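Local coordinates for designed protein (Trypanosoma brucei, PDB 6IEV) that is a designed protein with a thioredoxin-like fold, whose variants were studied for stability at high temperature, and of uncertain biochemical function, at residues 43-48 with 87-92. Sequence-based numbering, arbitrary orientation.
Sequences IVFTLP and YNITSV
Thr-46 and Val-92 bring the two backbones nearest, their CA atoms 5.3 Å apart, where the end of strand 40-46 meets the irregular loop 87-92; the contact is carried mostly by side chains. Phe-45 carries most of it. Its CG sits beside the backbone N (chi1 -67°), and the ring reaches toward the loop, where Ile-89 lays CG1 over the ring centre, a CH-pi contact 3.7 Å from the centroid and 13° off the normal. Ile-89 CD1 spreads onward over the same ring, toward CD1 and CE1 of Phe-45. At the far tip, Phe-45 CZ comes 3.8 Å from Tyr-87 CG; the two rings lie obliquely, planes at 45°. Farther along, Val-92 sets CB 3.6 Å from Phe-45 O, and its CG2 packs 3.7 Å from Leu-47 CG at the more exposed end. The loop turns into place through a Schellman motif closing helix 81-86, with Asn-88 at positive phi as C-prime. It runs on into strand 94-99, the antiparallel neighbour of 40-46 in this thioredoxin fold, so the contact lies beside the start of that pairing. Val-75 and Val-96 on the flanking strands also touch Phe-45, while Leu-31 and Thr-35 of helix 28-35 pack on Tyr-87, whose OH hydrogen-bonds Glu-98.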
ATOM      1  N   ILE A  43      -0.759 -17.993  -3.407  1.00 39.34           N
ATOM      2  CA  ILE A  43       0.144 -18.893  -4.120  1.00 40.73           C
ATOM      3  C   ILE A  43      -0.051 -18.689  -5.610  1.00 37.70           C
ATOM      4  O   ILE A  43      -1.178 -18.767  -6.109  1.00 46.87           O
ATOM      5  CB  ILE A  43      -0.100 -20.369  -3.757  1.00 38.41           C
ATOM      6  CG1 ILE A  43      -0.247 -20.527  -2.249  1.00 38.31           C
ATOM      7  CG2 ILE A  43       1.015 -21.256  -4.314  1.00 34.88           C
ATOM      8  CD1 ILE A  43      -1.286 -21.575  -1.886  1.00 42.82           C
ATOM      9  N   VAL A  44       1.032 -18.425  -6.314  1.00 36.01           N
ATOM     10  CA  VAL A  44       1.004 -18.362  -7.763  1.00 36.11           C
ATOM     11  C   VAL A  44       1.586 -19.670  -8.298  1.00 39.12           C
ATOM     12  O   VAL A  44       2.674 -20.097  -7.885  1.00 37.84           O
ATOM     13  CB  VAL A  44       1.764 -17.134  -8.297  1.00 38.38           C
ATOM     14  CG1 VAL A  44       3.250 -17.228  -8.035  1.00 34.31           C
ATOM     15  CG2 VAL A  44       1.512 -16.973  -9.776  1.00 38.91           C
ATOM     16  N   PHE A  45       0.829 -20.333  -9.165  1.00 33.74           N
ATOM     17  CA  PHE A  45       1.276 -21.535  -9.868  1.00 41.22           C
ATOM     18  C   PHE A  45       1.672 -21.130 -11.278  1.00 42.21           C
ATOM     19  O   PHE A  45       0.809 -20.730 -12.061  1.00 41.68           O
ATOM     20  CB  PHE A  45       0.156 -22.581  -9.929  1.00 42.66           C
ATOM     21  CG  PHE A  45      -0.210 -23.163  -8.594  1.00 46.68           C
ATOM     22  CD1 PHE A  45      -1.058 -22.477  -7.727  1.00 47.43           C
ATOM     23  CD2 PHE A  45       0.296 -24.398  -8.201  1.00 43.48           C
ATOM     24  CE1 PHE A  45      -1.392 -23.014  -6.486  1.00 48.27           C
ATOM     25  CE2 PHE A  45      -0.029 -24.941  -6.977  1.00 36.97           C
ATOM     26  CZ  PHE A  45      -0.869 -24.253  -6.111  1.00 47.77           C
ATOM     27  N   THR A  46       2.950 -21.299 -11.624  1.00 40.78           N
ATOM     28  CA  THR A  46       3.485 -20.804 -12.888  1.00 50.08           C
ATOM     29  C   THR A  46       4.300 -21.877 -13.590  1.00 55.94           C
ATOM     30  O   THR A  46       4.516 -22.973 -13.071  1.00 61.97           O
ATOM     31  CB  THR A  46       4.386 -19.576 -12.712  1.00 54.32           C
ATOM     32  OG1 THR A  46       5.526 -19.934 -11.920  1.00 63.15           O
ATOM     33  CG2 THR A  46       3.638 -18.459 -12.061  1.00 56.72           C
ATOM     34  N   LEU A  47       4.728 -21.529 -14.801  1.00 56.93           N
ATOM     35  CA  LEU A  47       5.712 -22.208 -15.630  1.00 64.10           C
ATOM     36  C   LEU A  47       7.012 -21.417 -15.650  1.00 70.18           C
ATOM     37  O   LEU A  47       7.018 -20.224 -15.323  1.00 76.68           O
ATOM     38  CB  LEU A  47       5.163 -22.413 -17.045  1.00 67.77           C
ATOM     39  CG  LEU A  47       4.298 -23.673 -16.986  1.00 71.86           C
ATOM     40  CD1 LEU A  47       3.732 -24.046 -18.350  1.00 86.39           C
ATOM     41  CD2 LEU A  47       5.080 -24.838 -16.365  1.00 74.62           C
ATOM     42  N   PRO A  48       8.157 -22.050 -16.002  1.00 76.59           N
ATOM     43  CA  PRO A  48       9.455 -21.434 -15.684  1.00 88.23           C
ATOM     44  C   PRO A  48       9.621 -20.023 -16.224  1.00111.54           C
ATOM     45  O   PRO A  48       9.734 -19.085 -15.420  1.00119.74           O
ATOM     46  CB  PRO A  48      10.466 -22.390 -16.333  1.00 80.47           C
ATOM     47  CG  PRO A  48       9.666 -23.180 -17.334  1.00 81.25           C
ATOM     48  CD  PRO A  48       8.336 -23.343 -16.687  1.00 77.13           C
ATOM     49  N   TYR A  87      -3.933 -29.045  -5.826  1.00 45.47           N
ATOM     50  CA  TYR A  87      -4.754 -27.848  -5.887  1.00 42.65           C
ATOM     51  C   TYR A  87      -5.579 -27.757  -7.160  1.00 50.56           C
ATOM     52  O   TYR A  87      -6.189 -26.714  -7.412  1.00 53.27           O
ATOM     53  CB  TYR A  87      -3.864 -26.608  -5.727  1.00 44.97           C
ATOM     54  CG  TYR A  87      -3.446 -26.405  -4.299  1.00 49.01           C
ATOM     55  CD1 TYR A  87      -2.366 -27.103  -3.771  1.00 51.87           C
ATOM     56  CD2 TYR A  87      -4.137 -25.535  -3.469  1.00 54.88           C
ATOM     57  CE1 TYR A  87      -1.987 -26.934  -2.450  1.00 65.89           C
ATOM     58  CE2 TYR A  87      -3.759 -25.352  -2.152  1.00 60.00           C
ATOM     59  CZ  TYR A  87      -2.685 -26.052  -1.649  1.00 71.26           C
ATOM     60  OH  TYR A  87      -2.301 -25.888  -0.338  1.00 83.11           O
ATOM     61  N   ASN A  88      -5.603 -28.820  -7.972  1.00 50.57           N
ATOM     62  CA  ASN A  88      -6.464 -28.883  -9.152  1.00 53.36           C
ATOM     63  C   ASN A  88      -6.233 -27.703 -10.096  1.00 53.72           C
ATOM     64  O   ASN A  88      -7.172 -27.056 -10.561  1.00 56.55           O
ATOM     65  CB  ASN A  88      -7.933 -28.992  -8.748  1.00 63.38           C
ATOM     66  CG  ASN A  88      -8.384 -30.433  -8.643  1.00 82.56           C
ATOM     67  OD1 ASN A  88      -8.712 -30.918  -7.557  1.00 88.81           O
ATOM     68  ND2 ASN A  88      -8.365 -31.144  -9.773  1.00 85.10           N
ATOM     69  N   ILE A  89      -4.966 -27.434 -10.390  1.00 58.55           N
ATOM     70  CA  ILE A  89      -4.599 -26.317 -11.255  1.00 58.65           C
ATOM     71  C   ILE A  89      -4.762 -26.755 -12.703  1.00 64.97           C
ATOM     72  O   ILE A  89      -4.051 -27.650 -13.175  1.00 66.14           O
ATOM     73  CB  ILE A  89      -3.162 -25.854 -11.000  1.00 54.92           C
ATOM     74  CG1 ILE A  89      -2.959 -25.479  -9.530  1.00 54.08           C
ATOM     75  CG2 ILE A  89      -2.816 -24.735 -11.969  1.00 49.93           C
ATOM     76  CD1 ILE A  89      -3.920 -24.407  -9.030  1.00 53.78           C
ATOM     77  N   THR A  90      -5.648 -26.077 -13.426  1.00 61.68           N
ATOM     78  CA  THR A  90      -5.976 -26.454 -14.788  1.00 68.27           C
ATOM     79  C   THR A  90      -5.305 -25.578 -15.840  1.00 72.34           C
ATOM     80  O   THR A  90      -5.201 -25.997 -16.996  1.00 79.79           O
ATOM     81  CB  THR A  90      -7.494 -26.391 -14.983  1.00 69.65           C
ATOM     82  OG1 THR A  90      -7.936 -25.040 -14.821  1.00 64.87           O
ATOM     83  CG2 THR A  90      -8.189 -27.241 -13.936  1.00 74.82           C
ATOM     84  N   SER A  91      -4.836 -24.390 -15.477  1.00 71.91           N
ATOM     85  CA  SER A  91      -4.047 -23.574 -16.389  1.00 70.21           C
ATOM     86  C   SER A  91      -3.096 -22.719 -15.567  1.00 65.57           C
ATOM     87  O   SER A  91      -3.308 -22.498 -14.376  1.00 53.71           O
ATOM     88  CB  SER A  91      -4.928 -22.705 -17.294  1.00 75.22           C
ATOM     89  OG  SER A  91      -5.964 -22.081 -16.557  1.00 73.77           O
ATOM     90  N   VAL A  92      -2.035 -22.248 -16.212  1.00 67.35           N
ATOM     91  CA  VAL A  92      -1.079 -21.373 -15.546  1.00 62.98           C
ATOM     92  C   VAL A  92      -1.014 -20.074 -16.339  1.00 67.66           C
ATOM     93  O   VAL A  92      -1.284 -20.073 -17.547  1.00 77.41           O
ATOM     94  CB  VAL A  92       0.306 -22.031 -15.419  1.00 63.98           C
ATOM     95  CG1 VAL A  92       0.204 -23.398 -14.747  1.00 59.61           C
ATOM     96  CG2 VAL A  92       0.996 -22.109 -16.775  1.00 63.15           C
TER